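PDB 3KUM: dipeptide Epimerase from Enterococcus faecalis, which belongs to the mandelate racemase/muconate lactonizing enzyme family, joining an enolase-type N-terminal domain to a C-terminal domain of TIM-barrel type. Local coordinates for residues 299-304 and 317-322; 260-265 and 287-292. All blocks are in the same frame, centred on the assembly; numbering follows the deposited sequence.

Coming from the N-terminal domain, the chain winds through the first strands of the barrel before reaching either contact. Contact 2 comes first: strand 260-263 leads out through helices 265-268 and 271-283, and the return at 287-292 closes that excursion beside the strand it left. The chain then runs on into helix 298-310 and strand 314-317, and contact 1 closes this shorter loop when 317-322 settles on residues 299-304. Contact 2 joins neighbouring barrel strands, contact 1 a helix and the next strand's loop. The two closures follow in series and neither encloses nor crosses the other. They touch, since Asp318 N lies 2.8 Å from Ile290 O, probably as a hydrogen bond, and both reach the bound arginine.

Contact 1 of 2, residues 299-304 and 317-322; sequences IGITAA and ADLDAT. With ARG (arginine), chain I.
Where the loop leaving strand 314-317 of the barrel lies against helix 298-310, Ile301 is received between Leu319, Ala321 and Thr322. Its CG1 stands anti to the carbonyl carbon (chi1 -71°), and the turn at chi2 (-63°) then brings CD1 to the methyl of Ala321; Ile301 CD1 and Ala321 CB are 3.5 Å apart, tighter than ordinary van der Waals contact. The other branch, Ile301 CG2, comes within 4.1 Å of Leu319 CB as the two side chains pass each other in opposite directions. Thr322 lays its methyl across the isoleucine, CG2 to Ile301 CG1 3.8 Å, while its OG1 is bonded to Ser335 O. One helical turn on from Ile301, Ala304 CB touches Leu319 CD2 at 3.7 Å. No hydrogen bond crosses between helix and loop.

This is the loop at the C-terminal end of a barrel strand, the end where TIM-barrel enzymes bind their ligands, and it has two different sides. Leu319 and Ala321 start toward the helix; Asp318 and Asp320 start away from it and hold the bound arginine. The ligand's N donates to Asp318 OD2 at 2.8 Å and to Asp320 OD1 at 3.2 Å, bridging the two carboxylates. Each has a second partner: Asp318 OD2 forms a salt bridge with Lys159, and Asp320 OD2 is hydrogen-bonded to Thr134 N.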
ATOM      1  N   ILE A 299      -0.321  23.685   1.147  1.00 31.70           N
ATOM      2  CA  ILE A 299      -0.893  22.528   0.467  1.00 31.19           C
ATOM      3  C   ILE A 299      -0.090  21.231   0.644  1.00 28.87           C
ATOM      4  O   ILE A 299      -0.644  20.199   1.013  1.00 27.38           O
ATOM      5  CB  ILE A 299      -1.077  22.820  -1.038  1.00 30.24           C
ATOM      6  CG1 ILE A 299      -2.111  23.932  -1.215  1.00 31.16           C
ATOM      7  CG2 ILE A 299      -1.485  21.542  -1.772  1.00 29.26           C
ATOM      8  CD1 ILE A 299      -2.224  24.472  -2.630  1.00 29.90           C
ATOM      9  N   GLY A 300       1.207  21.286   0.380  1.00 28.33           N
ATOM     10  CA  GLY A 300       2.037  20.103   0.528  1.00 29.04           C
ATOM     11  C   GLY A 300       2.135  19.628   1.965  1.00 30.94           C
ATOM     12  O   GLY A 300       2.083  18.423   2.236  1.00 29.16           O
ATOM     13  N   ILE A 301       2.277  20.570   2.893  1.00 31.24           N
ATOM     14  CA  ILE A 301       2.376  20.224   4.303  1.00 30.87           C
ATOM     15  C   ILE A 301       1.055  19.600   4.764  1.00 30.33           C
ATOM     16  O   ILE A 301       1.051  18.587   5.456  1.00 29.45           O
ATOM     17  CB  ILE A 301       2.717  21.478   5.165  1.00 31.14           C
ATOM     18  CG1 ILE A 301       4.168  21.900   4.907  1.00 29.97           C
ATOM     19  CG2 ILE A 301       2.523  21.191   6.643  1.00 31.73           C
ATOM     20  CD1 ILE A 301       5.206  20.862   5.309  1.00 30.42           C
ATOM     21  N   THR A 302      -0.061  20.192   4.358  1.00 30.24           N
ATOM     22  CA  THR A 302      -1.362  19.671   4.744  1.00 30.37           C
ATOM     23  C   THR A 302      -1.563  18.246   4.236  1.00 31.42           C
ATOM     24  O   THR A 302      -2.028  17.378   4.977  1.00 30.47           O
ATOM     25  CB  THR A 302      -2.505  20.571   4.220  1.00 33.12           C
ATOM     26  OG1 THR A 302      -2.399  21.867   4.821  1.00 32.79           O
ATOM     27  CG2 THR A 302      -3.876  19.973   4.578  1.00 31.97           C
ATOM     28  N   ALA A 303      -1.224  18.008   2.973  1.00 30.42           N
ATOM     29  CA  ALA A 303      -1.363  16.677   2.391  1.00 28.82           C
ATOM     30  C   ALA A 303      -0.559  15.669   3.198  1.00 27.97           C
ATOM     31  O   ALA A 303      -1.052  14.591   3.544  1.00 27.01           O
ATOM     32  CB  ALA A 303      -0.883  16.684   0.949  1.00 29.39           C
ATOM     33  N   ALA A 304       0.681  16.031   3.501  1.00 26.57           N
ATOM     34  CA  ALA A 304       1.574  15.168   4.266  1.00 28.29           C
ATOM     35  C   ALA A 304       1.036  14.893   5.669  1.00 28.21           C
ATOM     36  O   ALA A 304       1.178  13.779   6.187  1.00 25.80           O
ATOM     37  CB  ALA A 304       2.957  15.794   4.346  1.00 27.03           C
ATOM     38  N   ALA A 317       7.099  12.993  12.617  1.00 33.83           N
ATOM     39  CA  ALA A 317       6.764  14.015  11.633  1.00 34.99           C
ATOM     40  C   ALA A 317       7.673  15.235  11.688  1.00 35.86           C
ATOM     41  O   ALA A 317       7.980  15.756  12.765  1.00 37.14           O
ATOM     42  CB  ALA A 317       5.319  14.447  11.808  1.00 33.32           C
ATOM     43  N   ASP A 318       8.095  15.677  10.506  1.00 35.88           N
ATOM     44  CA  ASP A 318       8.948  16.851  10.342  1.00 34.54           C
ATOM     45  C   ASP A 318       8.250  17.714   9.291  1.00 33.96           C
ATOM     46  O   ASP A 318       8.703  17.825   8.153  1.00 33.82           O
ATOM     47  CB  ASP A 318      10.345  16.427   9.864  1.00 33.21           C
ATOM     48  CG  ASP A 318      11.254  17.615   9.582  1.00 33.24           C
ATOM     49  OD1 ASP A 318      11.116  18.645  10.272  1.00 32.36           O
ATOM     50  OD2 ASP A 318      12.115  17.512   8.681  1.00 34.26           O
ATOM     51  N   LEU A 319       7.128  18.304   9.693  1.00 32.89           N
ATOM     52  CA  LEU A 319       6.312  19.141   8.820  1.00 33.67           C
ATOM     53  C   LEU A 319       6.296  20.569   9.354  1.00 33.23           C
ATOM     54  O   LEU A 319       5.289  21.039   9.885  1.00 31.32           O
ATOM     55  CB  LEU A 319       4.885  18.577   8.764  1.00 32.53           C
ATOM     56  CG  LEU A 319       4.799  17.110   8.332  1.00 32.52           C
ATOM     57  CD1 LEU A 319       3.353  16.629   8.359  1.00 29.68           C
ATOM     58  CD2 LEU A 319       5.391  16.965   6.941  1.00 31.98           C
ATOM     59  N   ASP A 320       7.419  21.256   9.177  1.00 36.22           N
ATOM     60  CA  ASP A 320       7.601  22.618   9.674  1.00 39.89           C
ATOM     61  C   ASP A 320       7.803  23.675   8.588  1.00 41.43           C
ATOM     62  O   ASP A 320       8.240  24.791   8.880  1.00 40.99           O
ATOM     63  CB  ASP A 320       8.811  22.638  10.603  1.00 40.81           C
ATOM     64  CG  ASP A 320      10.078  22.189   9.905  1.00 42.42           C
ATOM     65  OD1 ASP A 320       9.977  21.550   8.832  1.00 39.93           O
ATOM     66  OD2 ASP A 320      11.176  22.459  10.433  1.00 45.25           O
ATOM     67  N   ALA A 321       7.490  23.335   7.342  1.00 41.34           N
ATOM     68  CA  ALA A 321       7.665  24.280   6.247  1.00 41.00           C
ATOM     69  C   ALA A 321       6.822  25.554   6.401  1.00 41.44           C
ATOM     70  O   ALA A 321       7.297  26.656   6.118  1.00 41.62           O
ATOM     71  CB  ALA A 321       7.352  23.595   4.913  1.00 40.70           C
ATOM     72  N   THR A 322       5.582  25.420   6.861  1.00 39.86           N
ATOM     73  CA  THR A 322       4.729  26.599   7.002  1.00 40.75           C
ATOM     74  C   THR A 322       5.150  27.582   8.101  1.00 40.73           C
ATOM     75  O   THR A 322       4.748  28.748   8.070  1.00 39.08           O
ATOM     76  CB  THR A 322       3.264  26.218   7.272  1.00 40.30           C
ATOM     77  OG1 THR A 322       3.140  25.732   8.612  1.00 42.93           O
ATOM     78  CG2 THR A 322       2.798  25.148   6.291  1.00 39.53           C
TER
HETATM   79  N   ARG I 355      12.660  20.147   7.769  1.00 46.95           N
HETATM   80  CA  ARG I 355      12.833  20.360   6.296  1.00 47.08           C
HETATM   81  C   ARG I 355      14.084  19.639   5.809  1.00 46.26           C
HETATM   82  O   ARG I 355      15.058  19.489   6.554  1.00 45.12           O
HETATM   83  CB  ARG I 355      12.976  21.851   5.989  1.00 48.72           C
HETATM   84  CG  ARG I 355      11.990  22.731   6.705  1.00 49.37           C
HETATM   85  CD  ARG I 355      12.514  24.146   6.751  1.00 52.32           C
HETATM   86  NE  ARG I 355      11.862  24.934   7.787  1.00 55.98           N
HETATM   87  CZ  ARG I 355      12.334  26.087   8.249  1.00 56.83           C
HETATM   88  NH1 ARG I 355      13.465  26.582   7.763  1.00 56.06           N
HETATM   89  NH2 ARG I 355      11.675  26.745   9.192  1.00 59.03           N

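Contact 2 of 2, residues 260-265 and 287-292; sequences VINIKL and ECMIGC. With TYR (tyrosine), chain J; ARG (arginine), chain I.
The flat amide of Asn262 has Met289 and Gly291 to one side of its plane and the amine of Lys264 to the other. CE of Met289, its chain bent at the last torsion (chi3 76°), comes to 3.2 Å from Asn262 ND2, the two side chains meeting at a slant. From the other side Lys264 NZ gives a weak bond of 3.2 Å to Asn262 OD1; its stronger partner is Asp240, by a salt bridge. Beyond ND2 sits a water, weakly bonded to it, which takes the N-H of Cys292 and donates to O of the bound tyrosine.

Beneath these groups two parallel strands pair in register, Ile261 with Cys288, Asn262 with Met289 and Ile263 with Ile290. The bonds alternate as parallel pairing requires and are short and straight toward the C-terminal end: Ile263 N to Met289 O is 2.7 Å, and Gly291 N to Ile263 O is also 2.7 Å. Past the strands, Cys292 O accepts the tyrosine N at 2.8 Å, and a second water links Gly291 O to Leu265 N. On the sheet face away from Asn262, Ile263 CD1 packs on Cys288 SG at 3.7 Å.

Strands 260-263 and 287-290, with helix 271-283 between them in the chain, make one beta-alpha-beta crossover of the barrel. Helix 271-283 packs over Ile261 and Cys288, and helix 298-310 over Ile290. On the face of Asn262 and Met289 both side chains touch Met238 of strand 236-239, which pairs with 260-263, while 314-317 adjoins 287-290.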
ATOM      1  N   VAL A 260      15.271   3.496  10.009  1.00 33.08           N
ATOM      2  CA  VAL A 260      14.059   4.273   9.774  1.00 33.97           C
ATOM      3  C   VAL A 260      14.163   4.981   8.424  1.00 32.41           C
ATOM      4  O   VAL A 260      15.260   5.290   7.964  1.00 31.78           O
ATOM      5  CB  VAL A 260      13.866   5.329  10.892  1.00 33.50           C
ATOM      6  CG1 VAL A 260      12.546   6.041  10.719  1.00 37.77           C
ATOM      7  CG2 VAL A 260      13.919   4.658  12.257  1.00 38.75           C
ATOM      8  N   ILE A 261      13.028   5.239   7.788  1.00 31.80           N
ATOM      9  CA  ILE A 261      13.049   5.907   6.485  1.00 31.59           C
ATOM     10  C   ILE A 261      12.209   7.182   6.440  1.00 32.36           C
ATOM     11  O   ILE A 261      11.057   7.197   6.877  1.00 31.96           O
ATOM     12  CB  ILE A 261      12.603   4.924   5.373  1.00 31.46           C
ATOM     13  CG1 ILE A 261      13.734   3.926   5.115  1.00 30.56           C
ATOM     14  CG2 ILE A 261      12.215   5.680   4.096  1.00 30.58           C
ATOM     15  CD1 ILE A 261      13.400   2.814   4.124  1.00 30.51           C
ATOM     16  N   ASN A 262      12.805   8.259   5.928  1.00 32.87           N
ATOM     17  CA  ASN A 262      12.114   9.541   5.812  1.00 33.07           C
ATOM     18  C   ASN A 262      11.361   9.596   4.480  1.00 32.58           C
ATOM     19  O   ASN A 262      11.944   9.406   3.409  1.00 33.31           O
ATOM     20  CB  ASN A 262      13.114  10.704   5.872  1.00 36.85           C
ATOM     21  CG  ASN A 262      12.450  12.061   5.678  1.00 40.41           C
ATOM     22  OD1 ASN A 262      11.660  12.254   4.753  1.00 43.13           O
ATOM     23  ND2 ASN A 262      12.780  13.013   6.544  1.00 43.49           N
ATOM     24  N   ILE A 263      10.063   9.840   4.564  1.00 29.61           N
ATOM     25  CA  ILE A 263       9.217   9.940   3.380  1.00 31.04           C
ATOM     26  C   ILE A 263       8.900  11.401   3.084  1.00 30.06           C
ATOM     27  O   ILE A 263       8.590  12.169   3.990  1.00 30.31           O
ATOM     28  CB  ILE A 263       7.850   9.233   3.590  1.00 30.96           C
ATOM     29  CG1 ILE A 263       8.035   7.727   3.732  1.00 27.90           C
ATOM     30  CG2 ILE A 263       6.914   9.557   2.424  1.00 32.94           C
ATOM     31  CD1 ILE A 263       6.766   7.009   4.172  1.00 26.33           C
ATOM     32  N   LYS A 264       8.981  11.781   1.813  1.00 29.32           N
ATOM     33  CA  LYS A 264       8.624  13.134   1.389  1.00 28.65           C
ATOM     34  C   LYS A 264       7.792  12.998   0.119  1.00 27.78           C
ATOM     35  O   LYS A 264       8.207  12.333  -0.826  1.00 28.22           O
ATOM     36  CB  LYS A 264       9.862  13.994   1.082  1.00 29.82           C
ATOM     37  CG  LYS A 264      10.627  14.495   2.301  1.00 31.32           C
ATOM     38  CD  LYS A 264      11.759  15.418   1.854  1.00 34.90           C
ATOM     39  CE  LYS A 264      12.651  15.855   3.011  1.00 35.45           C
ATOM     40  NZ  LYS A 264      13.394  14.706   3.586  1.00 38.77           N
ATOM     41  N   LEU A 265       6.619  13.614   0.096  1.00 27.43           N
ATOM     42  CA  LEU A 265       5.771  13.540  -1.088  1.00 29.44           C
ATOM     43  C   LEU A 265       6.508  14.066  -2.327  1.00 30.02           C
ATOM     44  O   LEU A 265       6.315  13.559  -3.437  1.00 29.25           O
ATOM     45  CB  LEU A 265       4.487  14.338  -0.860  1.00 28.93           C
ATOM     46  CG  LEU A 265       3.645  13.871   0.328  1.00 27.95           C
ATOM     47  CD1 LEU A 265       2.370  14.700   0.414  1.00 27.73           C
ATOM     48  CD2 LEU A 265       3.315  12.391   0.173  1.00 29.56           C
ATOM     49  N   GLU A 287      10.027   1.789  10.845  1.00 31.06           N
ATOM     50  CA  GLU A 287       9.107   2.915  10.977  1.00 32.73           C
ATOM     51  C   GLU A 287       9.461   4.002   9.969  1.00 31.87           C
ATOM     52  O   GLU A 287      10.557   4.008   9.421  1.00 31.51           O
ATOM     53  CB  GLU A 287       9.149   3.500  12.393  1.00 34.95           C
ATOM     54  CG  GLU A 287       8.908   2.472  13.492  1.00 36.48           C
ATOM     55  CD  GLU A 287       8.493   3.109  14.815  1.00 40.40           C
ATOM     56  OE1 GLU A 287       8.834   4.287  15.054  1.00 37.17           O
ATOM     57  OE2 GLU A 287       7.831   2.421  15.620  1.00 41.50           O
ATOM     58  N   CYS A 288       8.521   4.913   9.733  1.00 31.87           N
ATOM     59  CA  CYS A 288       8.712   6.002   8.785  1.00 32.13           C
ATOM     60  C   CYS A 288       8.435   7.366   9.388  1.00 31.90           C
ATOM     61  O   CYS A 288       7.584   7.512  10.262  1.00 30.43           O
ATOM     62  CB  CYS A 288       7.783   5.824   7.572  1.00 32.64           C
ATOM     63  SG  CYS A 288       8.188   4.438   6.487  1.00 32.11           S
ATOM     64  N   MET A 289       9.168   8.367   8.913  1.00 33.02           N
ATOM     65  CA  MET A 289       8.955   9.740   9.348  1.00 32.78           C
ATOM     66  C   MET A 289       8.534  10.489   8.088  1.00 32.62           C
ATOM     67  O   MET A 289       9.062  10.235   7.004  1.00 32.97           O
ATOM     68  CB  MET A 289      10.242  10.374   9.908  1.00 32.19           C
ATOM     69  CG  MET A 289      10.079  11.874  10.245  1.00 32.20           C
ATOM     70  SD  MET A 289      11.477  12.675  11.120  1.00 37.04           S
ATOM     71  CE  MET A 289      12.668  12.886   9.764  1.00 34.42           C
ATOM     72  N   ILE A 290       7.578  11.397   8.221  1.00 32.70           N
ATOM     73  CA  ILE A 290       7.124  12.178   7.077  1.00 33.22           C
ATOM     74  C   ILE A 290       7.870  13.514   7.141  1.00 34.31           C
ATOM     75  O   ILE A 290       7.830  14.195   8.165  1.00 33.74           O
ATOM     76  CB  ILE A 290       5.590  12.415   7.139  1.00 33.28           C
ATOM     77  CG1 ILE A 290       5.120  13.219   5.927  1.00 36.49           C
ATOM     78  CG2 ILE A 290       5.219  13.119   8.428  1.00 36.65           C
ATOM     79  CD1 ILE A 290       4.884  12.386   4.671  1.00 33.18           C
ATOM     80  N   GLY A 291       8.564  13.867   6.060  1.00 32.25           N
ATOM     81  CA  GLY A 291       9.307  15.117   6.024  1.00 30.64           C
ATOM     82  C   GLY A 291       8.769  16.125   5.017  1.00 32.45           C
ATOM     83  O   GLY A 291       7.654  15.983   4.500  1.00 31.28           O
ATOM     84  N   CYS A 292       9.561  17.149   4.721  1.00 31.45           N
ATOM     85  CA  CYS A 292       9.124  18.165   3.774  1.00 32.48           C
ATOM     86  C   CYS A 292      10.302  18.916   3.189  1.00 33.45           C
ATOM     87  O   CYS A 292      11.408  18.872   3.730  1.00 31.07           O
ATOM     88  CB  CYS A 292       8.179  19.164   4.454  1.00 32.51           C
ATOM     89  SG  CYS A 292       8.942  20.157   5.786  1.00 36.72           S
TER
HETATM   90  N   TYR J 356      14.053  19.201   4.555  1.00 45.15           N
HETATM   91  CA  TYR J 356      15.185  18.503   3.957  1.00 44.18           C
HETATM   92  C   TYR J 356      15.691  17.335   4.800  1.00 43.88           C
HETATM   93  O   TYR J 356      14.935  16.851   5.674  1.00 41.00           O
HETATM   94  CB  TYR J 356      16.326  19.488   3.712  1.00 43.75           C
HETATM   95  CG  TYR J 356      15.992  20.569   2.714  1.00 43.83           C
HETATM   96  CD1 TYR J 356      16.450  21.869   2.901  1.00 43.86           C
HETATM   97  CD2 TYR J 356      15.223  20.294   1.576  1.00 44.06           C
HETATM   98  CE1 TYR J 356      16.158  22.873   1.991  1.00 42.71           C
HETATM   99  CE2 TYR J 356      14.919  21.297   0.654  1.00 42.66           C
HETATM  100  CZ  TYR J 356      15.392  22.587   0.873  1.00 43.35           C
HETATM  101  OH  TYR J 356      15.091  23.609   0.003  1.00 41.59           O
HETATM  102  OXT TYR J 356      16.843  16.909   4.550  1.00 45.53           O
HETATM  103  N   ARG I 355      12.660  20.147   7.769  1.00 46.95           N
HETATM  104  CA  ARG I 355      12.833  20.360   6.296  1.00 47.08           C
HETATM  105  C   ARG I 355      14.084  19.639   5.809  1.00 46.26           C
HETATM  106  O   ARG I 355      15.058  19.489   6.554  1.00 45.12           O
HETATM  107  CB  ARG I 355      12.976  21.851   5.989  1.00 48.72           C
HETATM  108  CG  ARG I 355      11.990  22.731   6.705  1.00 49.37           C
HETATM  109  CD  ARG I 355      12.514  24.146   6.751  1.00 52.32           C
HETATM  110  NE  ARG I 355      11.862  24.934   7.787  1.00 55.98           N
HETATM  111  CZ  ARG I 355      12.334  26.087   8.249  1.00 56.83           C
HETATM  112  NH1 ARG I 355      13.465  26.582   7.763  1.00 56.06           N
HETATM  113  NH2 ARG I 355      11.675  26.745   9.192  1.00 59.03           N
HETATM  114  O   HOH W   1      12.145  16.312   6.224  1.00 43.20           O
HETATM  115  O   HOH W   2       6.121  15.190   2.286  1.00 31.42           O